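Local coordinates for protein putative oxidoreductase (Bacteroides fragilis NCTC 9343, PDB 3EOF) that is a putative oxidoreductase that binds flavin mononucleotide and probably catalyses flavin-dependent reductions with a reduced nicotinamide cofactor, as in the nitroreductase family, at residues E56-A61 against P72-F77; Q168-P173 against E199-N204; T31-S36 against G40-S45. One frame throughout, in Å; residues are numbered along the deposited sequence.

Contact 1: E56-A61 against P72-F77; sequences EILSPA and PVVLTF
Val74 and Thr76 are the two residues of the strand 73-77 that meet Leu58 of helix 52-58. Just before the strand, the carbonyl oxygen of Pro72 accepts a hydrogen bond from Lys55 NZ of helix 52-58, which ties the start of the strand to that helix. Val74 points its CB at the helix and, with CG1 anti to the backbone N (chi1 -179°), brings this methyl to 3.9 Å from Leu58 CD1. The side chains run past one another rather than end on, and a methyl of each makes the contact. Leucine suits the helix side because its branch lies far enough out to span backbones whose CA atoms, Leu58 to Val74, are 9.2 Å apart; the beta-branched valine suits the strand and offers a short, stiff partner.

Here helix 52-58 lies over one face of the antiparallel sheet of this nitroreductase-family protein, in the connection between the neighbouring strands 44-49 and 73-80. Leu58 also touches Thr49 of the first of these strands, and thus bridges both.

Leu75 faces the other way, to Phe117 of helix 100-123, on the other side of the sheet. Thr76 again directs its side chain to the helix 52-58 side: OG1 of Thr76 lies 4.3 Å from Leu58 CD1, a loose van der Waals approach. Threonine, beta-branched like Val74, also packs against Ile141 and Leu145 of helix 138-145. Phe77 again belongs to the far face, its side chain touching Val113 and Ala114 of helix 100-123.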
loop_
_atom_site.group_PDB
_atom_site.type_symbol
_atom_site.label_atom_id
_atom_site.label_comp_id
_atom_site.label_asym_id
_atom_site.label_seq_id
_atom_site.Cartn_x
_atom_site.Cartn_y
_atom_site.Cartn_z
ATOM N N GLU A 56 24.858 0.107 -7.809
ATOM C CA GLU A 56 25.687 -1.060 -7.508
ATOM C C GLU A 56 25.669 -1.393 -6.022
ATOM O O GLU A 56 25.734 -2.568 -5.647
ATOM C CB GLU A 56 27.125 -0.855 -7.998
ATOM C CG GLU A 56 27.317 -1.178 -9.467
ATOM C CD GLU A 56 28.617 -0.632 -10.029
ATOM O OE1 GLU A 56 29.493 -0.146 -9.249
ATOM O OE2 GLU A 56 28.745 -0.686 -11.278
ATOM N N ILE A 57 25.616 -0.352 -5.191
ATOM C CA ILE A 57 25.499 -0.502 -3.739
ATOM C C ILE A 57 24.133 -1.086 -3.319
ATOM O O ILE A 57 24.083 -1.971 -2.479
ATOM C CB ILE A 57 25.792 0.832 -3.025
ATOM C CG1 ILE A 57 27.284 1.183 -3.178
ATOM C CG2 ILE A 57 25.442 0.725 -1.577
ATOM C CD1 ILE A 57 27.588 2.588 -2.730
ATOM N N LEU A 58 23.050 -0.617 -3.931
ATOM C CA LEU A 58 21.682 -1.128 -3.664
ATOM C C LEU A 58 21.427 -2.515 -4.187
ATOM O O LEU A 58 20.572 -3.224 -3.687
ATOM C CB LEU A 58 20.608 -0.234 -4.313
ATOM C CG LEU A 58 20.226 1.083 -3.662
ATOM C CD1 LEU A 58 19.057 1.711 -4.454
ATOM C CD2 LEU A 58 19.861 0.800 -2.168
ATOM N N SER A 59 22.149 -2.869 -5.237
ATOM C CA SER A 59 21.958 -4.130 -5.958
ATOM C C SER A 59 21.949 -5.390 -5.101
ATOM O O SER A 59 21.060 -6.215 -5.245
ATOM C CB SER A 59 22.996 -4.247 -7.098
ATOM O OG SER A 59 22.573 -5.219 -8.035
ATOM N N PRO A 60 22.953 -5.571 -4.230
ATOM C CA PRO A 60 22.981 -6.747 -3.354
ATOM C C PRO A 60 21.793 -6.854 -2.412
ATOM O O PRO A 60 21.333 -7.965 -2.137
ATOM C CB PRO A 60 24.275 -6.558 -2.535
ATOM C CG PRO A 60 25.062 -5.584 -3.251
ATOM C CD PRO A 60 24.120 -4.714 -4.029
ATOM N N ALA A 61 21.332 -5.711 -1.895
ATOM C CA ALA A 61 20.151 -5.629 -1.038
ATOM C C ALA A 61 18.949 -6.286 -1.762
ATOM O O ALA A 61 18.102 -6.978 -1.153
ATOM C CB ALA A 61 19.840 -4.157 -0.722
ATOM N N PRO A 72 17.277 3.496 -15.368
ATOM C CA PRO A 72 17.853 4.796 -15.170
ATOM C C PRO A 72 17.549 5.371 -13.781
ATOM O O PRO A 72 18.377 6.124 -13.218
ATOM C CB PRO A 72 17.185 5.641 -16.257
ATOM C CG PRO A 72 15.945 4.989 -16.543
ATOM C CD PRO A 72 16.285 3.529 -16.457
ATOM N N VAL A 73 16.390 4.995 -13.235
ATOM C CA VAL A 73 15.924 5.459 -11.921
ATOM C C VAL A 73 15.461 4.279 -11.065
ATOM O O VAL A 73 14.751 3.382 -11.540
ATOM C CB VAL A 73 14.743 6.480 -12.068
ATOM C CG1 VAL A 73 14.280 6.919 -10.723
ATOM C CG2 VAL A 73 15.171 7.678 -12.951
ATOM N N VAL A 74 15.907 4.294 -9.811
ATOM C CA VAL A 74 15.506 3.356 -8.763
ATOM C C VAL A 74 14.946 4.237 -7.661
ATOM O O VAL A 74 15.615 5.163 -7.191
ATOM C CB VAL A 74 16.690 2.492 -8.241
ATOM C CG1 VAL A 74 16.224 1.512 -7.163
ATOM C CG2 VAL A 74 17.307 1.760 -9.410
ATOM N N LEU A 75 13.689 3.989 -7.305
ATOM C CA LEU A 75 13.004 4.759 -6.280
ATOM C C LEU A 75 12.718 3.904 -5.103
ATOM O O LEU A 75 12.068 2.887 -5.260
ATOM C CB LEU A 75 11.678 5.272 -6.793
ATOM C CG LEU A 75 11.691 6.214 -7.986
ATOM C CD1 LEU A 75 10.242 6.465 -8.359
ATOM C CD2 LEU A 75 12.439 7.532 -7.673
ATOM N N THR A 76 13.256 4.289 -3.939
ATOM C CA THR A 76 13.007 3.610 -2.665
ATOM C C THR A 76 11.963 4.428 -1.918
ATOM O O THR A 76 12.255 5.545 -1.464
ATOM C CB THR A 76 14.293 3.438 -1.840
ATOM O OG1 THR A 76 15.260 2.706 -2.612
ATOM C CG2 THR A 76 14.012 2.697 -0.524
ATOM N N PHE A 77 10.732 3.892 -1.862
ATOM C CA PHE A 77 9.625 4.493 -1.111
ATOM C C PHE A 77 9.721 4.108 0.379
ATOM O O PHE A 77 9.587 2.945 0.755
ATOM C CB PHE A 77 8.303 4.061 -1.707
ATOM C CG PHE A 77 8.104 4.542 -3.108
ATOM C CD1 PHE A 77 8.531 3.778 -4.189
ATOM C CD2 PHE A 77 7.491 5.755 -3.348
ATOM C CE1 PHE A 77 8.351 4.201 -5.461
ATOM C CE2 PHE A 77 7.311 6.190 -4.613
ATOM C CZ PHE A 77 7.756 5.397 -5.697
#

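Contact 2: Q168-P173 against E199-N204. With FMN (flavin mononucleotide), chain C.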
loop_
_atom_site.group_PDB
_atom_site.type_symbol
_atom_site.label_atom_id
_atom_site.label_comp_id
_atom_site.label_asym_id
_atom_site.label_seq_id
_atom_site.Cartn_x
_atom_site.Cartn_y
_atom_site.Cartn_z
ATOM N N GLN A 168 1.445 -10.543 -21.112
ATOM C CA GLN A 168 0.827 -10.169 -19.856
ATOM C C GLN A 168 0.631 -11.430 -19.028
ATOM O O GLN A 168 0.365 -12.497 -19.578
ATOM C CB GLN A 168 -0.506 -9.509 -20.114
ATOM C CG GLN A 168 -1.038 -8.770 -18.938
ATOM C CD GLN A 168 -2.249 -7.945 -19.283
ATOM O OE1 GLN A 168 -3.140 -8.404 -19.972
ATOM N NE2 GLN A 168 -2.300 -6.729 -18.765
ATOM N N VAL A 169 0.825 -11.339 -17.721
ATOM C CA VAL A 169 0.604 -12.518 -16.904
ATOM C C VAL A 169 -0.906 -12.576 -16.555
ATOM O O VAL A 169 -1.637 -11.605 -16.688
ATOM C CB VAL A 169 1.537 -12.601 -15.652
ATOM C CG1 VAL A 169 2.931 -12.070 -15.974
ATOM C CG2 VAL A 169 0.983 -11.867 -14.555
ATOM N N ASP A 170 -1.361 -13.739 -16.151
ATOM C CA ASP A 170 -2.741 -13.953 -15.839
ATOM C C ASP A 170 -3.106 -13.418 -14.452
ATOM O O ASP A 170 -2.248 -13.083 -13.645
ATOM C CB ASP A 170 -3.058 -15.448 -15.892
ATOM C CG ASP A 170 -2.376 -16.228 -14.762
ATOM O OD1 ASP A 170 -1.123 -16.258 -14.719
ATOM O OD2 ASP A 170 -3.099 -16.782 -13.920
ATOM N N ARG A 171 -4.411 -13.292 -14.245
ATOM C CA ARG A 171 -5.018 -12.977 -12.995
ATOM C C ARG A 171 -6.174 -13.958 -12.802
ATOM O O ARG A 171 -6.707 -14.526 -13.772
ATOM C CB ARG A 171 -5.530 -11.546 -12.990
ATOM C CG ARG A 171 -4.404 -10.516 -12.928
ATOM C CD ARG A 171 -3.681 -10.555 -11.632
ATOM N NE ARG A 171 -2.798 -9.400 -11.562
ATOM C CZ ARG A 171 -1.570 -9.332 -12.047
ATOM N NH1 ARG A 171 -0.976 -10.368 -12.620
ATOM N NH2 ARG A 171 -0.918 -8.197 -11.930
ATOM N N LEU A 172 -6.542 -14.173 -11.542
ATOM C CA LEU A 172 -7.645 -15.047 -11.195
ATOM C C LEU A 172 -8.958 -14.448 -11.646
ATOM O O LEU A 172 -9.060 -13.235 -11.823
ATOM C CB LEU A 172 -7.717 -15.271 -9.675
ATOM C CG LEU A 172 -6.571 -16.051 -9.044
ATOM C CD1 LEU A 172 -6.651 -16.014 -7.524
ATOM C CD2 LEU A 172 -6.528 -17.449 -9.571
ATOM N N PRO A 173 -9.970 -15.308 -11.857
ATOM C CA PRO A 173 -11.327 -14.822 -12.138
ATOM C C PRO A 173 -11.736 -13.902 -10.983
ATOM O O PRO A 173 -11.457 -14.205 -9.847
ATOM C CB PRO A 173 -12.157 -16.113 -12.151
ATOM C CG PRO A 173 -11.188 -17.196 -12.428
ATOM C CD PRO A 173 -9.902 -16.781 -11.849
ATOM N N GLU A 199 -3.083 -22.887 -14.131
ATOM C CA GLU A 199 -2.312 -24.141 -14.219
ATOM C C GLU A 199 -2.114 -24.696 -15.625
ATOM O O GLU A 199 -1.199 -25.461 -15.863
ATOM C CB GLU A 199 -2.947 -25.207 -13.319
ATOM C CG GLU A 199 -2.839 -24.818 -11.897
ATOM C CD GLU A 199 -3.345 -25.856 -10.946
ATOM O OE1 GLU A 199 -4.287 -26.597 -11.296
ATOM O OE2 GLU A 199 -2.757 -25.934 -9.853
ATOM N N SER A 200 -2.970 -24.284 -16.536
ATOM C CA SER A 200 -2.930 -24.716 -17.908
ATOM C C SER A 200 -1.887 -23.982 -18.739
ATOM O O SER A 200 -1.526 -24.439 -19.834
ATOM C CB SER A 200 -4.268 -24.403 -18.559
ATOM O OG SER A 200 -4.349 -23.024 -18.835
ATOM N N LEU A 201 -1.431 -22.838 -18.230
ATOM C CA LEU A 201 -0.557 -21.942 -18.963
ATOM C C LEU A 201 0.833 -22.559 -19.063
ATOM O O LEU A 201 1.339 -23.085 -18.090
ATOM C CB LEU A 201 -0.510 -20.559 -18.285
ATOM C CG LEU A 201 -1.826 -19.751 -18.188
ATOM C CD1 LEU A 201 -1.581 -18.440 -17.460
ATOM C CD2 LEU A 201 -2.502 -19.497 -19.560
ATOM N N PRO A 202 1.452 -22.504 -20.252
ATOM C CA PRO A 202 2.807 -23.084 -20.434
ATOM C C PRO A 202 3.905 -22.553 -19.503
ATOM O O PRO A 202 4.761 -23.311 -19.101
ATOM C CB PRO A 202 3.136 -22.768 -21.916
ATOM C CG PRO A 202 1.801 -22.573 -22.562
ATOM C CD PRO A 202 0.922 -21.939 -21.515
ATOM N N GLU A 203 3.889 -21.259 -19.208
ATOM C CA GLU A 203 4.864 -20.630 -18.281
ATOM C C GLU A 203 4.892 -21.327 -16.922
ATOM O O GLU A 203 5.947 -21.528 -16.329
ATOM C CB GLU A 203 4.486 -19.161 -17.961
ATOM C CG GLU A 203 4.084 -18.275 -19.090
ATOM C CD GLU A 203 2.613 -18.376 -19.451
ATOM O OE1 GLU A 203 1.765 -17.612 -18.918
ATOM O OE2 GLU A 203 2.336 -19.185 -20.335
ATOM N N ASN A 204 3.690 -21.625 -16.421
ATOM C CA ASN A 204 3.495 -22.219 -15.109
ATOM C C ASN A 204 3.893 -23.671 -15.120
ATOM O O ASN A 204 4.511 -24.136 -14.186
ATOM C CB ASN A 204 2.059 -21.989 -14.597
ATOM C CG ASN A 204 1.826 -20.562 -14.175
ATOM O OD1 ASN A 204 2.693 -19.954 -13.563
ATOM N ND2 ASN A 204 0.656 -20.026 -14.463
HETATM N N1 FMN C . 9.197 -8.678 -9.715
HETATM C C2 FMN C . 10.525 -9.118 -9.745
HETATM O O2 FMN C . 11.057 -9.470 -10.810
HETATM N N3 FMN C . 11.277 -9.204 -8.572
HETATM C C4 FMN C . 10.752 -8.857 -7.311
HETATM O O4 FMN C . 11.562 -8.548 -6.357
HETATM C C4A FMN C . 9.387 -8.429 -7.303
HETATM N N5 FMN C . 8.793 -8.076 -6.100
HETATM C C5A FMN C . 7.489 -7.608 -6.040
HETATM C C6 FMN C . 6.984 -7.256 -4.780
HETATM C C7 FMN C . 5.688 -6.795 -4.640
HETATM C C7M FMN C . 5.207 -6.461 -3.257
HETATM C C8 FMN C . 4.874 -6.690 -5.765
HETATM C C8M FMN C . 3.573 -5.971 -5.630
HETATM C C9 FMN C . 5.374 -7.042 -7.039
HETATM C C9A FMN C . 6.700 -7.514 -7.209
HETATM N N10 FMN C . 7.277 -7.893 -8.448
HETATM C C10 FMN C . 8.609 -8.342 -8.492
HETATM C "C1'" FMN C . 6.478 -7.909 -9.749
HETATM C "C2'" FMN C . 5.545 -9.111 -9.740
HETATM O "O2'" FMN C . 6.336 -10.297 -9.897
HETATM C "C3'" FMN C . 4.436 -8.966 -10.762
HETATM O "O3'" FMN C . 3.531 -7.889 -10.454
HETATM C "C4'" FMN C . 3.613 -10.253 -10.921
HETATM O "O4'" FMN C . 4.384 -11.269 -11.532
HETATM C "C5'" FMN C . 2.464 -10.007 -11.858
HETATM O "O5'" FMN C . 3.076 -9.465 -13.031
HETATM P P FMN C . 2.514 -8.108 -13.739
HETATM O O1P FMN C . 2.694 -6.892 -12.807
HETATM O O2P FMN C . 1.044 -8.304 -14.013
HETATM O O3P FMN C . 3.256 -8.050 -15.082
HETATM O O HOH W 1 0.466 -17.412 -13.315
HETATM O O HOH W 2 1.191 -16.045 -16.551
#
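Asp170 meets Leu201 and reaches toward Asn204, while its neighbours Val169 and Arg171 line the FMN pocket. Val169 turns its CG2 methyl to the cofactor, 3.5 Å from O5' of FMN, a small apolar surface beside the phosphate ester.

Asp170 points the other way. Its CG sits between the backbone N and the carbonyl carbon (chi1 68°), which sets the carboxylate against the Leu201 methyl, CD1 lying 3.5 Å from OD1. Leu201 is the N-cap residue of helix 202-209, yet its side chain works as an apolar cover. Asp170 OD2 forms a salt bridge with Lys198, whose carbonyl oxygen also accepts a hydrogen bond from Asn204 ND2. One water donates to Asp170 OD1 and to Glu203 OE1; the two acidic oxygens stand 5.3 Å apart, and the water probably eases their repulsion. A second water links OD1 to Asn204 ND2, although its modelled distance to OD1 is doubtfully short.

Arg171 bends at chi2 (-67°), bringing its guanidinium back over its own chain. NH1 donates to Asp170 O at 3.2 Å, from above the carbonyl plane, and this bond helps to fix the rotation of the group. Arg171 NH2 then grips the phosphate oxygen O2P of FMN at 2.9 Å, and NH1 adds a weak bond to the same atom. Phe33 O and Ala35 O of the second subunit accept from NE and NH2, so one arginine ties the cofactor phosphate to the backbone of the second subunit.

Leu172 packs on Tyr195 and Lys198, and Pro173 on Leu194: the loop after strand 151-160 runs along helix 188-200, with the start of helix 202-209 closing over Asp170.

Contact 3: T31-S36 against G40-S45. With FMN (flavin mononucleotide), chain D.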
loop_
_atom_site.group_PDB
_atom_site.type_symbol
_atom_site.label_atom_id
_atom_site.label_comp_id
_atom_site.label_asym_id
_atom_site.label_seq_id
_atom_site.Cartn_x
_atom_site.Cartn_y
_atom_site.Cartn_z
ATOM N N THR A 31 2.805 14.539 -8.472
ATOM C CA THR A 31 1.423 14.100 -8.684
ATOM C C THR A 31 1.145 12.863 -7.833
ATOM O O THR A 31 0.119 12.764 -7.196
ATOM C CB THR A 31 1.087 13.853 -10.182
ATOM O OG1 THR A 31 1.450 14.993 -10.987
ATOM C CG2 THR A 31 -0.393 13.615 -10.352
ATOM N N SER A 32 2.065 11.924 -7.760
ATOM C CA SER A 32 1.803 10.761 -6.928
ATOM C C SER A 32 1.503 11.173 -5.489
ATOM O O SER A 32 0.679 10.554 -4.824
ATOM C CB SER A 32 2.949 9.761 -6.995
ATOM O OG SER A 32 4.053 10.196 -6.236
ATOM N N PHE A 33 2.130 12.258 -5.030
ATOM C CA PHE A 33 1.981 12.696 -3.648
ATOM C C PHE A 33 0.587 13.239 -3.367
ATOM O O PHE A 33 0.249 13.462 -2.219
ATOM C CB PHE A 33 3.048 13.711 -3.209
ATOM C CG PHE A 33 4.477 13.268 -3.406
ATOM C CD1 PHE A 33 4.831 11.937 -3.427
ATOM C CD2 PHE A 33 5.488 14.224 -3.534
ATOM C CE1 PHE A 33 6.163 11.556 -3.579
ATOM C CE2 PHE A 33 6.778 13.851 -3.710
ATOM C CZ PHE A 33 7.123 12.505 -3.742
ATOM N N ARG A 34 -0.224 13.414 -4.404
ATOM C CA ARG A 34 -1.641 13.730 -4.244
ATOM C C ARG A 34 -2.481 12.519 -3.785
ATOM O O ARG A 34 -3.662 12.668 -3.554
ATOM C CB ARG A 34 -2.222 14.332 -5.547
ATOM C CG ARG A 34 -1.791 15.762 -5.765
ATOM C CD ARG A 34 -2.500 16.545 -4.733
ATOM N NE ARG A 34 -2.090 17.925 -4.615
ATOM C CZ ARG A 34 -2.607 18.729 -3.692
ATOM N NH1 ARG A 34 -3.552 18.266 -2.851
ATOM N NH2 ARG A 34 -2.182 19.979 -3.604
ATOM N N ALA A 35 -1.869 11.339 -3.668
ATOM C CA ALA A 35 -2.513 10.134 -3.140
ATOM C C ALA A 35 -3.018 10.480 -1.750
ATOM O O ALA A 35 -2.485 11.393 -1.069
ATOM C CB ALA A 35 -1.496 8.950 -3.053
ATOM N N SER A 36 -4.052 9.770 -1.319
ATOM C CA SER A 36 -4.619 9.981 0.004
ATOM C C SER A 36 -3.544 9.738 0.978
ATOM O O SER A 36 -2.673 8.868 0.750
ATOM C CB SER A 36 -5.761 9.024 0.258
ATOM O OG SER A 36 -6.783 9.297 -0.642
ATOM N N GLY A 40 -3.496 14.042 6.156
ATOM C CA GLY A 40 -2.832 14.952 5.237
ATOM C C GLY A 40 -1.374 15.108 5.619
ATOM O O GLY A 40 -0.712 16.070 5.216
HETATM N N MSE A 41 -0.847 14.117 6.327
HETATM C CA MSE A 41 0.475 14.198 6.916
HETATM C C MSE A 41 1.626 13.841 6.016
HETATM O O MSE A 41 2.723 14.281 6.271
HETATM C CB MSE A 41 0.534 13.295 8.132
HETATM C CG MSE A 41 -0.432 13.705 9.212
HETATM SE SE MSE A 41 -0.668 12.319 10.501
HETATM C CE MSE A 41 0.807 12.657 11.688
ATOM N N GLN A 42 1.368 13.040 4.986
ATOM C CA GLN A 42 2.386 12.577 4.040
ATOM C C GLN A 42 3.486 11.861 4.766
ATOM O O GLN A 42 4.590 12.360 4.871
ATOM C CB GLN A 42 2.975 13.713 3.203
ATOM C CG GLN A 42 1.935 14.418 2.419
ATOM C CD GLN A 42 2.515 15.399 1.465
ATOM O OE1 GLN A 42 2.520 16.603 1.751
ATOM N NE2 GLN A 42 2.993 14.918 0.308
ATOM N N LEU A 43 3.200 10.646 5.190
ATOM C CA LEU A 43 4.149 9.877 6.004
ATOM C C LEU A 43 5.153 9.008 5.238
ATOM O O LEU A 43 5.346 7.793 5.532
ATOM C CB LEU A 43 3.328 9.019 6.970
ATOM C CG LEU A 43 2.334 9.754 7.861
ATOM C CD1 LEU A 43 1.357 8.751 8.525
ATOM C CD2 LEU A 43 3.052 10.604 8.858
ATOM N N TYR A 44 5.844 9.658 4.308
ATOM C CA TYR A 44 6.756 8.987 3.416
ATOM C C TYR A 44 7.820 9.921 2.907
ATOM O O TYR A 44 7.685 11.152 2.948
ATOM C CB TYR A 44 5.983 8.447 2.187
ATOM C CG TYR A 44 5.009 9.445 1.569
ATOM C CD1 TYR A 44 5.444 10.399 0.671
ATOM C CD2 TYR A 44 3.666 9.464 1.918
ATOM C CE1 TYR A 44 4.569 11.325 0.120
ATOM C CE2 TYR A 44 2.784 10.417 1.373
ATOM C CZ TYR A 44 3.256 11.319 0.459
ATOM O OH TYR A 44 2.426 12.245 -0.129
ATOM N N SER A 45 8.892 9.306 2.437
ATOM C CA SER A 45 9.953 9.974 1.735
ATOM C C SER A 45 10.274 9.024 0.610
ATOM O O SER A 45 10.025 7.839 0.709
ATOM C CB SER A 45 11.182 10.181 2.609
ATOM O OG SER A 45 10.949 11.251 3.496
HETATM N N1 FMN D . -10.343 10.376 5.844
HETATM C C2 FMN D . -11.397 10.387 6.761
HETATM O O2 FMN D . -12.298 11.245 6.730
HETATM N N3 FMN D . -11.433 9.451 7.782
HETATM C C4 FMN D . -10.464 8.455 7.910
HETATM O O4 FMN D . -10.825 7.435 8.532
HETATM C C4A FMN D . -9.387 8.428 6.984
HETATM N N5 FMN D . -8.371 7.458 7.061
HETATM C C5A FMN D . -7.331 7.415 6.118
HETATM C C6 FMN D . -6.332 6.434 6.215
HETATM C C7 FMN D . -5.285 6.344 5.289
HETATM C C7M FMN D . -4.769 4.956 4.967
HETATM C C8 FMN D . -5.237 7.304 4.270
HETATM C C8M FMN D . -4.381 7.023 3.085
HETATM C C9 FMN D . -6.209 8.298 4.166
HETATM C C9A FMN D . -7.283 8.378 5.082
HETATM N N10 FMN D . -8.305 9.358 4.999
HETATM C C10 FMN D . -9.338 9.399 5.944
HETATM C "C1'" FMN D . -8.264 10.456 3.982
HETATM C "C2'" FMN D . -7.220 11.479 4.413
HETATM O "O2'" FMN D . -7.614 12.114 5.619
HETATM C "C3'" FMN D . -7.006 12.455 3.248
HETATM O "O3'" FMN D . -6.385 11.761 2.182
HETATM C "C4'" FMN D . -6.186 13.689 3.623
HETATM O "O4'" FMN D . -7.004 14.622 4.310
HETATM C "C5'" FMN D . -5.656 14.397 2.395
HETATM O "O5'" FMN D . -6.789 14.761 1.648
HETATM P P FMN D . -6.966 14.487 0.052
HETATM O O1P FMN D . -5.800 15.096 -0.683
HETATM O O2P FMN D . -8.226 15.202 -0.395
HETATM O O3P FMN D . -7.050 12.981 -0.158
HETATM O O HOH W 3 0.097 11.219 -0.360
#
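The backbone bends twice around this contact, in a type I turn from Ser32 to Ala35 and an inverse gamma turn centred on Leu43, and the CA atoms of Phe33 and Gln42 come within 7.7 Å. Phe33 and Tyr44 then meet obliquely, their ring planes 39° apart, with Phe33 CD1 3.6 Å from Tyr44 CE1. Tyr44 owes its position to a CG held between the backbone N and the carbonyl carbon (chi1 46°), and its hydroxyl ends 3.5 Å from Phe33 CB.

That hydroxyl is well gripped. Gln42 NE2 donates to Tyr44 OH at 2.8 Å in a nearly straight bond (164°) lying in the amide plane, and a water joins the same hydroxyl to the carbonyl oxygens of Phe33 and Ala35. A tyrosine therefore suits the place doubly: its ring packs on phenylalanine, while its buried oxygen serves the polar turn. Glutamine is long enough, its chain extended beyond CG, to bring NE2 to 3.7 Å from Phe33 CB.

The loop between helix 22-32 and strand 44-49 lies at the dimer interface of this nitroreductase-family fold, where FMN is bound by residues of both subunits. Ser36 lies against the cofactor, its CA 3.3 Å from O3' of FMN, and the neighbouring Thr37 OG1 accepts a hydrogen bond from Gln42 N. Gln42 OE1 accepts from Leu172 N of the second subunit, so both ends of one amide are used. Arg34 NH1 donates to Val169 O of that subunit, and Tyr44 packs on Thr110 and Val113 of helix 100-123.

In the fold
Along the chain contact 3 closes first, contact 1 follows and contact 2 comes last. Contacts 1 and 3 lie closest, with centres about 21 Å and nearest atoms about 4 Å apart, without touching; strand 44-49 leads from contact 3 into helix 52-58 of contact 1, and both reach the same antiparallel sheet. Contact 2 lies well away, its centre about 29 Å from that of contact 1 and about 34 Å from that of contact 3, on the opposite side of the chain's centre from the latter. Within the dimer, however, 168-173 of one subunit meets 31-36 of the other, so that contact 2 of one subunit and contact 3 of the other border each FMN site.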